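PDB 5EC0: Alp7A, which binds ADP and, as an actin-like protein of the bacterial cytoskeleton, probably forms filaments that segregate plasmids. Local coordinates for residues 28-33 with 97-102; 60-63 with 68-71; 209-214 with 218-223; 237-242 with 311-316. All coordinates share one frame; numbering follows the deposited sequence.

Interaction 1 of 4, residues 28-33 with 97-102; sequences TNVVEI and PYVTFL
Val30 meets helix 95-112 with both of its methyl groups, one on Thr100 and one on Val99. The close part is CG2 against the threonine hydroxyl: Val30 CG2 lies 3.4 Å from Thr100 OG1. That oxygen already has a polar partner, since it is hydrogen-bonded to the backbone carbonyl of Ile96 one turn earlier in the helix, and the valine methyl covers it from the strand side. With CG1 anti to the backbone N (chi1 170°), Val30 turns this second branch toward the other helix residue, where Val30 CG1 stands 4.2 Å from Val99 CG1, a looser apolar touch. Packing thins out to either side of Val30. Toward the nucleotide, Thr28 contributes little surface, and its hydroxyl is hydrogen-bonded to the Gly11 carbonyl beside the ADP site. Farther along the strand Glu32 is exposed, its carboxylate salt-bridged to Arg67. Phe69 of strand 65-71 touches both Val30 and Val99, closing the same apolar patch from the neighbouring strand. Within these segments Val30 makes nearly all the contact; 119 Å² is buried, both sides summed. With the hydroxyl's bond spent on its own helix, strand and helix meet here by van der Waals packing, without a directional bond between the two segments.

Interaction 2 of 4, residues 60-63 with 68-71; sequences TVID and YFLV
Ile62 and Phe69 touch across the beta hairpin made by strands 56-62 and 65-71, within the larger mixed sheet that also holds strand 22-33. The direct contacts between 60-63 and 68-71 are of side chains, because the backbone pairing is shifted: Thr60 is bonded through its backbone to Arg67 and Phe69 to Val58, and even the closest CA atoms, those of Thr60 and Tyr68, are 6.9 Å apart. Polar interaction is turned elsewhere: Thr60 OG1, anti to its own N at chi1 -169°, is hydrogen-bonded to the carbonyl of Gln156 on the adjoining strand 153-159. What remains between the segments is apolar packing on the Phe69 ring, which lies in the buried layer between sheet and helix 95-112. The isoleucine sends its delta methyl to the outer end of the ring, with Ile62 CD1 3.9 Å from Phe69 CZ, and the two side chains meet at a slant. The extended second torsion of Ile62 (chi2 161°) carries CD1 far enough from the main chain to make this touch. The same end of the ring takes the threonine's methyl, Thr60 CG2 lying 4.1 Å from Phe69 CE1.

Interaction 3 of 4, residues 209-214 with 218-223; sequences VFCDLG and DDLVLL. With ADP (adenosine-5'-diphosphate), chain D.
Phe210 has an unusual first torsion (chi1 -102°), and with Leu223 CG anti to the carbonyl carbon (chi1 -50°) the leucine methyl reaches the ring's face. Leu223 CD1 sits 3.7 Å from the centroid of the Phe210 ring and only 13° off its normal, a CH-pi contact over the centre. An alanine in place of the phenylalanine would probably leave this leucine methyl without its aromatic platform and open a gap beside Ile188 and Phe327, which also touch the ring. The backbones run antiparallel, and the hydrogen-bonded pairs are Phe210 with Val221 and Asp212 with Asp219. Each has two bonds; Phe210 N to Val221 O measures 2.8 Å, and Asp219 N to Asp212 O 3.0 Å. On the face with Cys211, Leu220 CD2 lies 3.6 Å from Cys211 SG and also packs on Val209. Nearer the nucleotide, Asp212 OD2 and Asp219 OD2 are 4.5 Å apart. Ser181 and Asn365 bond to the first and Thr217 to the second, Ser238 holds Asp219 OD1, and a water lies within bonding distance of Asp219 OD2 and Asp212 O. The side chain of Asp212 is about 4 Å from the bound magnesium ion. Another water donates to both Gly214 O and Asp218 OD2, the latter also salt-bridged to Lys306. Gly214 CA comes within 3.2 Å of ADP O3A. A buried, mostly apolar strand with one aspartate, running into the glycine turn Gly214 to Gly216 and back along a second strand, is the phosphate-binding hairpin of the actin-like ATPase fold.

Interaction 4 of 4, residues 237-242 with 311-316; sequences VSNTAP and ENTFPA
Val237 and Thr313 carry most of the buried surface, 49 and 38 Å² of it, and Phe314 adds 26 Å². The valine and threonine side chains reach toward each other, the threonine methyl set against the valine's branch point: Thr313 CG2 is 4.0 Å from Val237 CB and 4.2 Å from Val237 CG1. A chi1 of -76° sets the Thr313 hydroxyl beside the backbone N, where it is hydrogen-bonded to the Gln309 carbonyl within the same helix, and leaves the methyl CG2 anti to N, facing the strand. The other valine branch serves Phe314, the first residue after the helix to depart from helical backbone angles. Val237 CG2 comes to 4.0 Å from Phe314 CZ, at the far end of the ring, as the two side chains pass in opposite directions. Thr313 CG2 stands 3.5 Å above the plane of the Phe314 ring, over its centre, so one methyl is shared by the valine and the aromatic face. At the margin, Asn239 ND2 approaches Thr313 OG1 at 4.1 Å, too far for a bond, and this buried amide nitrogen has no polar partner anywhere in the model. The contact packs the C-terminal end of helix 292-313 on edge strand 236-239, with Leu220 of the adjacent strand 218-223 completing the patch against Asn239, Thr313 and Phe314, and Phe314 reaching on to Tyr322 of strand 322-327.

The four contacts form two pairs, one in each half of the molecule. Interactions 1 and 2 have centres about 8 Å apart and share the sheet containing strands 22-33, 65-71 and 56-62; in sequence, interaction 2 falls between the two segments of interaction 1. Interactions 3 and 4, also about 8 Å apart between centres, follow later in the chain and share the five-stranded sheet, where strands 218-223 and 236-239 are neighbours. Between the pairs, centres are about 27 to 38 Å apart and none touch. Interactions 1 and 3 lie on opposite sides of the chain's centre and each has a residue near the ADP, consistent with a nucleotide cleft between two domains, as in actin.

Interaction 1 of 4, residues 28-33 with 97-102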
loop_
_atom_site.group_PDB
_atom_site.type_symbol
_atom_site.label_atom_id
_atom_site.label_comp_id
_atom_site.label_asym_id
_atom_site.label_seq_id
_atom_site.Cartn_x
_atom_site.Cartn_y
_atom_site.Cartn_z
ATOM N N THR A 28 -0.779 1.225 9.907
ATOM C CA THR A 28 -2.216 1.046 9.655
ATOM C C THR A 28 -3.086 1.107 10.919
ATOM O O THR A 28 -4.284 1.370 10.845
ATOM C CB THR A 28 -2.461 -0.301 8.912
ATOM O OG1 THR A 28 -1.803 -0.263 7.642
ATOM C CG2 THR A 28 -3.938 -0.560 8.669
ATOM N N ASN A 29 -2.476 0.888 12.076
ATOM C CA ASN A 29 -3.199 0.864 13.349
ATOM C C ASN A 29 -4.091 2.056 13.640
ATOM O O ASN A 29 -3.670 3.207 13.529
ATOM C CB ASN A 29 -2.207 0.728 14.498
ATOM C CG ASN A 29 -1.265 -0.425 14.302
ATOM O OD1 ASN A 29 -0.121 -0.239 13.890
ATOM N ND2 ASN A 29 -1.746 -1.632 14.570
ATOM N N VAL A 30 -5.331 1.754 14.013
ATOM C CA VAL A 30 -6.276 2.735 14.532
ATOM C C VAL A 30 -6.871 2.180 15.819
ATOM O O VAL A 30 -7.496 1.118 15.807
ATOM C CB VAL A 30 -7.411 3.039 13.548
ATOM C CG1 VAL A 30 -8.506 3.871 14.238
ATOM C CG2 VAL A 30 -6.886 3.748 12.310
ATOM N N VAL A 31 -6.667 2.881 16.930
ATOM C CA VAL A 31 -7.220 2.436 18.198
ATOM C C VAL A 31 -8.253 3.432 18.706
ATOM O O VAL A 31 -7.956 4.613 18.877
ATOM C CB VAL A 31 -6.114 2.234 19.252
ATOM C CG1 VAL A 31 -6.709 2.010 20.625
ATOM C CG2 VAL A 31 -5.236 1.053 18.865
ATOM N N GLU A 32 -9.474 2.959 18.928
ATOM C CA GLU A 32 -10.516 3.830 19.443
ATOM C C GLU A 32 -10.464 3.895 20.951
ATOM O O GLU A 32 -10.440 2.869 21.642
ATOM C CB GLU A 32 -11.900 3.371 18.994
ATOM C CG GLU A 32 -13.020 4.155 19.672
ATOM C CD GLU A 32 -14.380 3.966 19.013
ATOM O OE1 GLU A 32 -15.266 4.814 19.241
ATOM O OE2 GLU A 32 -14.572 2.975 18.278
ATOM N N ILE A 33 -10.443 5.116 21.465
ATOM C CA ILE A 33 -10.396 5.340 22.900
ATOM C C ILE A 33 -11.564 6.237 23.301
ATOM O O ILE A 33 -12.271 6.749 22.441
ATOM C CB ILE A 33 -9.062 5.979 23.305
ATOM C CG1 ILE A 33 -8.944 7.374 22.678
ATOM C CG2 ILE A 33 -7.898 5.101 22.837
ATOM C CD1 ILE A 33 -7.648 8.098 22.988
ATOM N N PRO A 97 -10.229 2.732 7.519
ATOM C CA PRO A 97 -9.639 3.507 6.413
ATOM C C PRO A 97 -10.083 4.966 6.406
ATOM O O PRO A 97 -9.281 5.877 6.163
ATOM C CB PRO A 97 -10.160 2.795 5.148
ATOM C CG PRO A 97 -10.587 1.455 5.598
ATOM C CD PRO A 97 -11.039 1.600 7.025
ATOM N N TYR A 98 -11.366 5.178 6.660
ATOM C CA TYR A 98 -11.930 6.518 6.672
ATOM C C TYR A 98 -11.247 7.410 7.734
ATOM O O TYR A 98 -10.870 8.555 7.450
ATOM C CB TYR A 98 -13.434 6.429 6.915
ATOM C CG TYR A 98 -14.119 7.757 7.118
ATOM C CD1 TYR A 98 -14.315 8.633 6.054
ATOM C CD2 TYR A 98 -14.604 8.121 8.372
ATOM C CE1 TYR A 98 -14.941 9.849 6.237
ATOM C CE2 TYR A 98 -15.244 9.335 8.562
ATOM C CZ TYR A 98 -15.405 10.193 7.491
ATOM O OH TYR A 98 -16.039 11.398 7.678
ATOM N N VAL A 99 -11.083 6.884 8.945
ATOM C CA VAL A 99 -10.424 7.640 10.014
ATOM C C VAL A 99 -8.949 7.896 9.665
ATOM O O VAL A 99 -8.437 9.000 9.849
ATOM C CB VAL A 99 -10.552 6.906 11.360
ATOM C CG1 VAL A 99 -9.606 7.492 12.423
ATOM C CG2 VAL A 99 -12.012 6.954 11.834
ATOM N N THR A 100 -8.264 6.894 9.124
ATOM C CA THR A 100 -6.879 7.110 8.726
ATOM C C THR A 100 -6.762 8.226 7.672
ATOM O O THR A 100 -5.900 9.099 7.778
ATOM C CB THR A 100 -6.247 5.824 8.197
ATOM O OG1 THR A 100 -6.523 4.758 9.110
ATOM C CG2 THR A 100 -4.739 5.986 8.087
ATOM N N PHE A 101 -7.653 8.217 6.680
ATOM C CA PHE A 101 -7.663 9.253 5.651
ATOM C C PHE A 101 -7.795 10.663 6.249
ATOM O O PHE A 101 -7.092 11.589 5.838
ATOM C CB PHE A 101 -8.794 8.971 4.648
ATOM C CG PHE A 101 -9.390 10.197 4.023
ATOM C CD1 PHE A 101 -8.738 10.863 2.994
ATOM C CD2 PHE A 101 -10.644 10.665 4.439
ATOM C CE1 PHE A 101 -9.313 11.996 2.394
ATOM C CE2 PHE A 101 -11.230 11.791 3.843
ATOM C CZ PHE A 101 -10.566 12.457 2.829
ATOM N N LEU A 102 -8.684 10.811 7.226
ATOM C CA LEU A 102 -8.945 12.115 7.843
ATOM C C LEU A 102 -7.724 12.643 8.581
ATOM O O LEU A 102 -7.353 13.816 8.447
ATOM C CB LEU A 102 -10.125 12.033 8.809
ATOM C CG LEU A 102 -11.520 11.778 8.255
ATOM C CD1 LEU A 102 -12.531 11.658 9.406
ATOM C CD2 LEU A 102 -11.933 12.885 7.274
#

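Interaction 2 of 4, residues 60-63 with 68-71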
loop_
_atom_site.group_PDB
_atom_site.type_symbol
_atom_site.label_atom_id
_atom_site.label_comp_id
_atom_site.label_asym_id
_atom_site.label_seq_id
_atom_site.Cartn_x
_atom_site.Cartn_y
_atom_site.Cartn_z
ATOM N N THR A 60 -13.759 12.464 15.312
ATOM C CA THR A 60 -14.638 12.739 14.203
ATOM C C THR A 60 -16.032 12.251 14.579
ATOM O O THR A 60 -16.185 11.440 15.497
ATOM C CB THR A 60 -14.133 12.074 12.903
ATOM O OG1 THR A 60 -14.872 12.582 11.789
ATOM C CG2 THR A 60 -14.299 10.573 12.967
ATOM N N VAL A 61 -17.048 12.767 13.899
ATOM C CA VAL A 61 -18.419 12.397 14.223
ATOM C C VAL A 61 -18.912 11.292 13.304
ATOM O O VAL A 61 -18.952 11.446 12.092
ATOM C CB VAL A 61 -19.365 13.599 14.133
ATOM C CG1 VAL A 61 -20.814 13.128 14.096
ATOM C CG2 VAL A 61 -19.113 14.559 15.302
ATOM N N ILE A 62 -19.278 10.167 13.900
ATOM C CA ILE A 62 -19.748 9.025 13.144
ATOM C C ILE A 62 -21.114 8.624 13.653
ATOM O O ILE A 62 -21.247 8.244 14.813
ATOM C CB ILE A 62 -18.787 7.842 13.262
ATOM C CG1 ILE A 62 -17.436 8.205 12.651
ATOM C CG2 ILE A 62 -19.376 6.621 12.583
ATOM C CD1 ILE A 62 -16.306 7.315 13.107
ATOM N N ASP A 63 -22.122 8.720 12.787
ATOM C CA ASP A 63 -23.512 8.448 13.161
ATOM C C ASP A 63 -23.923 9.308 14.347
ATOM O O ASP A 63 -24.506 8.816 15.323
ATOM C CB ASP A 63 -23.716 6.961 13.469
ATOM C CG ASP A 63 -23.331 6.065 12.297
ATOM O OD1 ASP A 63 -23.403 6.531 11.138
ATOM O OD2 ASP A 63 -22.939 4.903 12.530
ATOM N N TYR A 68 -13.214 9.112 19.392
ATOM C CA TYR A 68 -11.813 9.497 19.578
ATOM C C TYR A 68 -10.863 8.362 19.153
ATOM O O TYR A 68 -11.016 7.218 19.586
ATOM C CB TYR A 68 -11.581 9.905 21.051
ATOM C CG TYR A 68 -12.471 11.055 21.495
ATOM C CD1 TYR A 68 -13.782 10.838 21.909
ATOM C CD2 TYR A 68 -12.008 12.368 21.470
ATOM C CE1 TYR A 68 -14.604 11.899 22.292
ATOM C CE2 TYR A 68 -12.812 13.427 21.859
ATOM C CZ TYR A 68 -14.107 13.191 22.265
ATOM O OH TYR A 68 -14.904 14.254 22.642
ATOM N N PHE A 69 -9.892 8.677 18.303
ATOM C CA PHE A 69 -9.017 7.654 17.729
ATOM C C PHE A 69 -7.541 8.001 17.808
ATOM O O PHE A 69 -7.140 9.120 17.496
ATOM C CB PHE A 69 -9.354 7.395 16.244
ATOM C CG PHE A 69 -10.786 7.025 15.996
ATOM C CD1 PHE A 69 -11.743 8.011 15.765
ATOM C CD2 PHE A 69 -11.180 5.698 15.994
ATOM C CE1 PHE A 69 -13.074 7.676 15.548
ATOM C CE2 PHE A 69 -12.511 5.353 15.778
ATOM C CZ PHE A 69 -13.459 6.344 15.556
ATOM N N LEU A 70 -6.744 7.012 18.200
ATOM C CA LEU A 70 -5.305 7.030 17.994
ATOM C C LEU A 70 -5.026 6.452 16.616
ATOM O O LEU A 70 -5.548 5.395 16.272
ATOM C CB LEU A 70 -4.577 6.218 19.076
ATOM C CG LEU A 70 -4.804 6.652 20.527
ATOM C CD1 LEU A 70 -4.279 5.621 21.550
ATOM C CD2 LEU A 70 -4.165 8.013 20.760
ATOM N N VAL A 71 -4.200 7.142 15.833
ATOM C CA VAL A 71 -3.914 6.751 14.460
ATOM C C VAL A 71 -2.420 6.618 14.196
ATOM O O VAL A 71 -1.633 7.474 14.595
ATOM C CB VAL A 71 -4.467 7.776 13.456
ATOM C CG1 VAL A 71 -4.173 7.329 12.033
ATOM C CG2 VAL A 71 -5.961 8.052 13.702
#

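Interaction 3 of 4, residues 209-214 with 218-223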
loop_
_atom_site.group_PDB
_atom_site.type_symbol
_atom_site.label_atom_id
_atom_site.label_comp_id
_atom_site.label_asym_id
_atom_site.label_seq_id
_atom_site.Cartn_x
_atom_site.Cartn_y
_atom_site.Cartn_z
ATOM N N VAL A 209 1.577 -12.365 -15.985
ATOM C CA VAL A 209 0.989 -12.568 -14.672
ATOM C C VAL A 209 1.536 -11.551 -13.655
ATOM O O VAL A 209 2.699 -11.634 -13.211
ATOM C CB VAL A 209 1.225 -14.002 -14.164
ATOM C CG1 VAL A 209 0.609 -14.189 -12.783
ATOM C CG2 VAL A 209 0.634 -14.998 -15.147
ATOM N N PHE A 210 0.691 -10.582 -13.301
ATOM C CA PHE A 210 1.042 -9.593 -12.274
ATOM C C PHE A 210 0.924 -10.212 -10.905
ATOM O O PHE A 210 -0.159 -10.658 -10.538
ATOM C CB PHE A 210 0.134 -8.377 -12.350
ATOM C CG PHE A 210 0.751 -7.187 -13.014
ATOM C CD1 PHE A 210 1.574 -7.333 -14.116
ATOM C CD2 PHE A 210 0.481 -5.909 -12.545
ATOM C CE1 PHE A 210 2.137 -6.221 -14.742
ATOM C CE2 PHE A 210 1.046 -4.796 -13.146
ATOM C CZ PHE A 210 1.874 -4.952 -14.256
ATOM N N CYS A 211 2.024 -10.247 -10.152
ATOM C CA CYS A 211 2.018 -10.863 -8.822
ATOM C C CYS A 211 2.246 -9.849 -7.705
ATOM O O CYS A 211 3.384 -9.478 -7.404
ATOM C CB CYS A 211 3.076 -11.951 -8.738
ATOM S SG CYS A 211 2.915 -13.173 -10.034
ATOM N N ASP A 212 1.146 -9.401 -7.109
ATOM C CA ASP A 212 1.171 -8.455 -6.000
ATOM C C ASP A 212 1.408 -9.213 -4.683
ATOM O O ASP A 212 0.461 -9.683 -4.042
ATOM C CB ASP A 212 -0.146 -7.664 -5.966
ATOM C CG ASP A 212 -0.121 -6.492 -4.990
ATOM O OD1 ASP A 212 0.811 -6.391 -4.156
ATOM O OD2 ASP A 212 -1.072 -5.682 -5.044
ATOM N N LEU A 213 2.672 -9.350 -4.294
ATOM C CA LEU A 213 2.999 -10.134 -3.105
ATOM C C LEU A 213 3.041 -9.247 -1.871
ATOM O O LEU A 213 3.946 -8.423 -1.734
ATOM C CB LEU A 213 4.349 -10.861 -3.277
ATOM C CG LEU A 213 4.590 -11.624 -4.595
ATOM C CD1 LEU A 213 6.025 -12.179 -4.705
ATOM C CD2 LEU A 213 3.566 -12.728 -4.804
ATOM N N GLY A 214 2.083 -9.437 -0.967
ATOM C CA GLY A 214 1.991 -8.625 0.233
ATOM C C GLY A 214 2.224 -9.393 1.524
ATOM O O GLY A 214 2.475 -10.598 1.509
ATOM N N ASP A 218 -1.558 -12.608 -1.338
ATOM C CA ASP A 218 -0.856 -12.595 -2.615
ATOM C C ASP A 218 -1.872 -12.568 -3.756
ATOM O O ASP A 218 -2.617 -13.522 -3.952
ATOM C CB ASP A 218 0.074 -13.802 -2.725
ATOM C CG ASP A 218 1.139 -13.794 -1.651
ATOM O OD1 ASP A 218 1.981 -12.872 -1.656
ATOM O OD2 ASP A 218 1.129 -14.696 -0.789
ATOM N N ASP A 219 -1.909 -11.461 -4.488
ATOM C CA ASP A 219 -2.940 -11.248 -5.504
ATOM C C ASP A 219 -2.356 -11.270 -6.912
ATOM O O ASP A 219 -1.344 -10.619 -7.191
ATOM C CB ASP A 219 -3.665 -9.924 -5.257
ATOM C CG ASP A 219 -4.053 -9.733 -3.796
ATOM O OD1 ASP A 219 -5.119 -10.232 -3.392
ATOM O OD2 ASP A 219 -3.281 -9.092 -3.051
ATOM N N LEU A 220 -2.996 -12.021 -7.798
ATOM C CA LEU A 220 -2.477 -12.181 -9.147
ATOM C C LEU A 220 -3.493 -11.751 -10.192
ATOM O O LEU A 220 -4.689 -12.054 -10.080
ATOM C CB LEU A 220 -2.056 -13.634 -9.384
ATOM C CG LEU A 220 -0.989 -14.182 -8.427
ATOM C CD1 LEU A 220 -1.625 -14.945 -7.285
ATOM C CD2 LEU A 220 -0.020 -15.076 -9.173
ATOM N N VAL A 221 -3.009 -11.032 -11.201
ATOM C CA VAL A 221 -3.846 -10.593 -12.313
ATOM C C VAL A 221 -3.263 -11.057 -13.650
ATOM O O VAL A 221 -2.069 -10.898 -13.895
ATOM C CB VAL A 221 -3.986 -9.071 -12.342
ATOM C CG1 VAL A 221 -5.167 -8.679 -13.216
ATOM C CG2 VAL A 221 -4.164 -8.539 -10.937
ATOM N N LEU A 222 -4.091 -11.632 -14.514
ATOM C CA LEU A 222 -3.604 -12.059 -15.829
ATOM C C LEU A 222 -3.868 -10.958 -16.862
ATOM O O LEU A 222 -5.020 -10.666 -17.192
ATOM C CB LEU A 222 -4.247 -13.387 -16.244
ATOM C CG LEU A 222 -3.780 -14.043 -17.554
ATOM C CD1 LEU A 222 -2.282 -14.281 -17.503
ATOM C CD2 LEU A 222 -4.521 -15.364 -17.806
ATOM N N LEU A 223 -2.798 -10.321 -17.338
ATOM C CA LEU A 223 -2.910 -9.250 -18.328
ATOM C C LEU A 223 -2.537 -9.740 -19.720
ATOM O O LEU A 223 -1.400 -10.158 -19.952
ATOM C CB LEU A 223 -2.022 -8.056 -17.959
ATOM C CG LEU A 223 -2.144 -7.510 -16.529
ATOM C CD1 LEU A 223 -1.196 -6.351 -16.313
ATOM C CD2 LEU A 223 -3.557 -7.087 -16.207
HETATM P PB ADP D . 0.313 -5.606 2.794
HETATM O O1B ADP D . -0.397 -4.307 2.431
HETATM O O2B ADP D . -0.517 -6.874 2.685
HETATM O O3B ADP D . 1.113 -5.587 4.075
HETATM P PA ADP D . 2.582 -4.671 1.257
HETATM O O1A ADP D . 2.363 -3.361 1.980
HETATM O O2A ADP D . 2.799 -4.684 -0.246
HETATM O O3A ADP D . 1.434 -5.753 1.633
HETATM O "O5'" ADP D . 3.824 -5.422 1.923
HETATM C "C5'" ADP D . 4.217 -5.204 3.272
HETATM C "C4'" ADP D . 5.607 -5.798 3.352
HETATM O "O4'" ADP D . 6.506 -4.910 2.694
HETATM C "C3'" ADP D . 6.150 -5.952 4.760
HETATM O "O3'" ADP D . 5.979 -7.293 5.217
HETATM C "C2'" ADP D . 7.628 -5.641 4.629
HETATM O "O2'" ADP D . 8.349 -6.860 4.803
HETATM C "C1'" ADP D . 7.813 -5.137 3.202
HETATM N N9 ADP D . 8.593 -3.883 3.090
HETATM C C8 ADP D . 9.596 -3.722 2.201
HETATM N N7 ADP D . 10.139 -2.488 2.297
HETATM C C5 ADP D . 9.464 -1.834 3.255
HETATM C C6 ADP D . 9.561 -0.479 3.832
HETATM N N6 ADP D . 10.502 0.386 3.365
HETATM N N1 ADP D . 8.688 -0.156 4.811
HETATM C C2 ADP D . 7.770 -1.045 5.256
HETATM N N3 ADP D . 7.617 -2.306 4.780
HETATM C C4 ADP D . 8.440 -2.751 3.786
HETATM O O HOH W 1 -0.846 -8.048 -2.097
HETATM O O HOH W 2 1.151 -13.010 1.813
#

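Interaction 4 of 4, residues 237-242 with 311-316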
loop_
_atom_site.group_PDB
_atom_site.type_symbol
_atom_site.label_atom_id
_atom_site.label_comp_id
_atom_site.label_asym_id
_atom_site.label_seq_id
_atom_site.Cartn_x
_atom_site.Cartn_y
_atom_site.Cartn_z
ATOM N N VAL A 237 -7.090 -13.200 -9.104
ATOM C CA VAL A 237 -7.080 -14.215 -8.053
ATOM C C VAL A 237 -6.340 -13.734 -6.805
ATOM O O VAL A 237 -5.296 -13.100 -6.904
ATOM C CB VAL A 237 -6.456 -15.535 -8.562
ATOM C CG1 VAL A 237 -6.240 -16.512 -7.416
ATOM C CG2 VAL A 237 -7.337 -16.172 -9.653
ATOM N N SER A 238 -6.909 -14.022 -5.632
ATOM C CA SER A 238 -6.265 -13.721 -4.359
ATOM C C SER A 238 -5.968 -14.992 -3.548
ATOM O O SER A 238 -6.808 -15.885 -3.471
ATOM C CB SER A 238 -7.139 -12.771 -3.546
ATOM O OG SER A 238 -6.413 -12.226 -2.459
ATOM N N ASN A 239 -4.777 -15.069 -2.946
ATOM C CA ASN A 239 -4.404 -16.202 -2.073
ATOM C C ASN A 239 -4.190 -15.813 -0.616
ATOM O O ASN A 239 -3.749 -14.697 -0.347
ATOM C CB ASN A 239 -3.119 -16.848 -2.572
ATOM C CG ASN A 239 -3.306 -17.600 -3.857
ATOM O OD1 ASN A 239 -3.849 -18.701 -3.872
ATOM N ND2 ASN A 239 -2.844 -17.013 -4.952
ATOM N N THR A 240 -4.459 -16.732 0.316
ATOM C CA THR A 240 -4.171 -16.480 1.729
ATOM C C THR A 240 -3.533 -17.665 2.494
ATOM O O THR A 240 -4.219 -18.472 3.134
ATOM C CB THR A 240 -5.441 -16.031 2.470
ATOM O OG1 THR A 240 -6.068 -14.974 1.730
ATOM C CG2 THR A 240 -5.088 -15.521 3.859
ATOM N N ALA A 241 -2.203 -17.745 2.392
ATOM C CA ALA A 241 -1.325 -18.473 3.328
ATOM C C ALA A 241 -0.114 -17.564 3.579
ATOM O O ALA A 241 0.966 -17.781 3.026
ATOM C CB ALA A 241 -0.894 -19.822 2.761
ATOM N N PRO A 242 -0.304 -16.535 4.420
ATOM C CA PRO A 242 0.455 -15.281 4.336
ATOM C C PRO A 242 1.927 -15.326 4.722
ATOM O O PRO A 242 2.393 -16.212 5.445
ATOM C CB PRO A 242 -0.295 -14.369 5.308
ATOM C CG PRO A 242 -0.810 -15.300 6.350
ATOM C CD PRO A 242 -1.183 -16.563 5.604
ATOM N N GLU A 311 2.860 -19.889 -10.876
ATOM C CA GLU A 311 2.921 -20.803 -12.004
ATOM C C GLU A 311 1.605 -21.576 -12.139
ATOM O O GLU A 311 1.110 -21.787 -13.245
ATOM C CB GLU A 311 4.106 -21.766 -11.840
ATOM C CG GLU A 311 4.346 -22.700 -13.031
ATOM C CD GLU A 311 5.581 -23.570 -12.854
ATOM O OE1 GLU A 311 6.526 -23.123 -12.167
ATOM O OE2 GLU A 311 5.609 -24.694 -13.402
ATOM N N ASN A 312 1.033 -21.981 -11.007
ATOM C CA ASN A 312 -0.153 -22.845 -11.014
ATOM C C ASN A 312 -1.480 -22.093 -11.011
ATOM O O ASN A 312 -2.538 -22.687 -11.204
ATOM C CB ASN A 312 -0.127 -23.787 -9.813
ATOM C CG ASN A 312 1.011 -24.775 -9.875
ATOM O OD1 ASN A 312 1.420 -25.202 -10.958
ATOM N ND2 ASN A 312 1.530 -25.155 -8.708
ATOM N N THR A 313 -1.418 -20.789 -10.770
ATOM C CA THR A 313 -2.622 -19.983 -10.658
ATOM C C THR A 313 -3.263 -19.814 -12.017
ATOM O O THR A 313 -4.471 -19.940 -12.169
ATOM C CB THR A 313 -2.317 -18.602 -10.056
ATOM O OG1 THR A 313 -2.109 -18.738 -8.646
ATOM C CG2 THR A 313 -3.471 -17.641 -10.298
ATOM N N PHE A 314 -2.438 -19.510 -13.007
ATOM C CA PHE A 314 -2.914 -19.363 -14.370
ATOM C C PHE A 314 -2.136 -20.367 -15.213
ATOM O O PHE A 314 -0.984 -20.119 -15.591
ATOM C CB PHE A 314 -2.730 -17.925 -14.884
ATOM C CG PHE A 314 -3.495 -16.885 -14.097
ATOM C CD1 PHE A 314 -4.885 -16.875 -14.099
ATOM C CD2 PHE A 314 -2.823 -15.909 -13.367
ATOM C CE1 PHE A 314 -5.591 -15.920 -13.374
ATOM C CE2 PHE A 314 -3.520 -14.944 -12.637
ATOM C CZ PHE A 314 -4.901 -14.948 -12.640
ATOM N N PRO A 315 -2.752 -21.526 -15.469
ATOM C CA PRO A 315 -2.082 -22.623 -16.170
ATOM C C PRO A 315 -1.702 -22.225 -17.590
ATOM O O PRO A 315 -2.538 -22.332 -18.496
ATOM C CB PRO A 315 -3.134 -23.743 -16.168
ATOM C CG PRO A 315 -4.114 -23.363 -15.099
ATOM C CD PRO A 315 -4.137 -21.869 -15.109
ATOM N N ALA A 316 -0.465 -21.763 -17.773
ATOM C CA ALA A 316 0.034 -21.392 -19.098
ATOM C C ALA A 316 -0.048 -22.571 -20.062
ATOM O O ALA A 316 0.553 -23.624 -19.819
ATOM C CB ALA A 316 1.469 -20.881 -19.017
#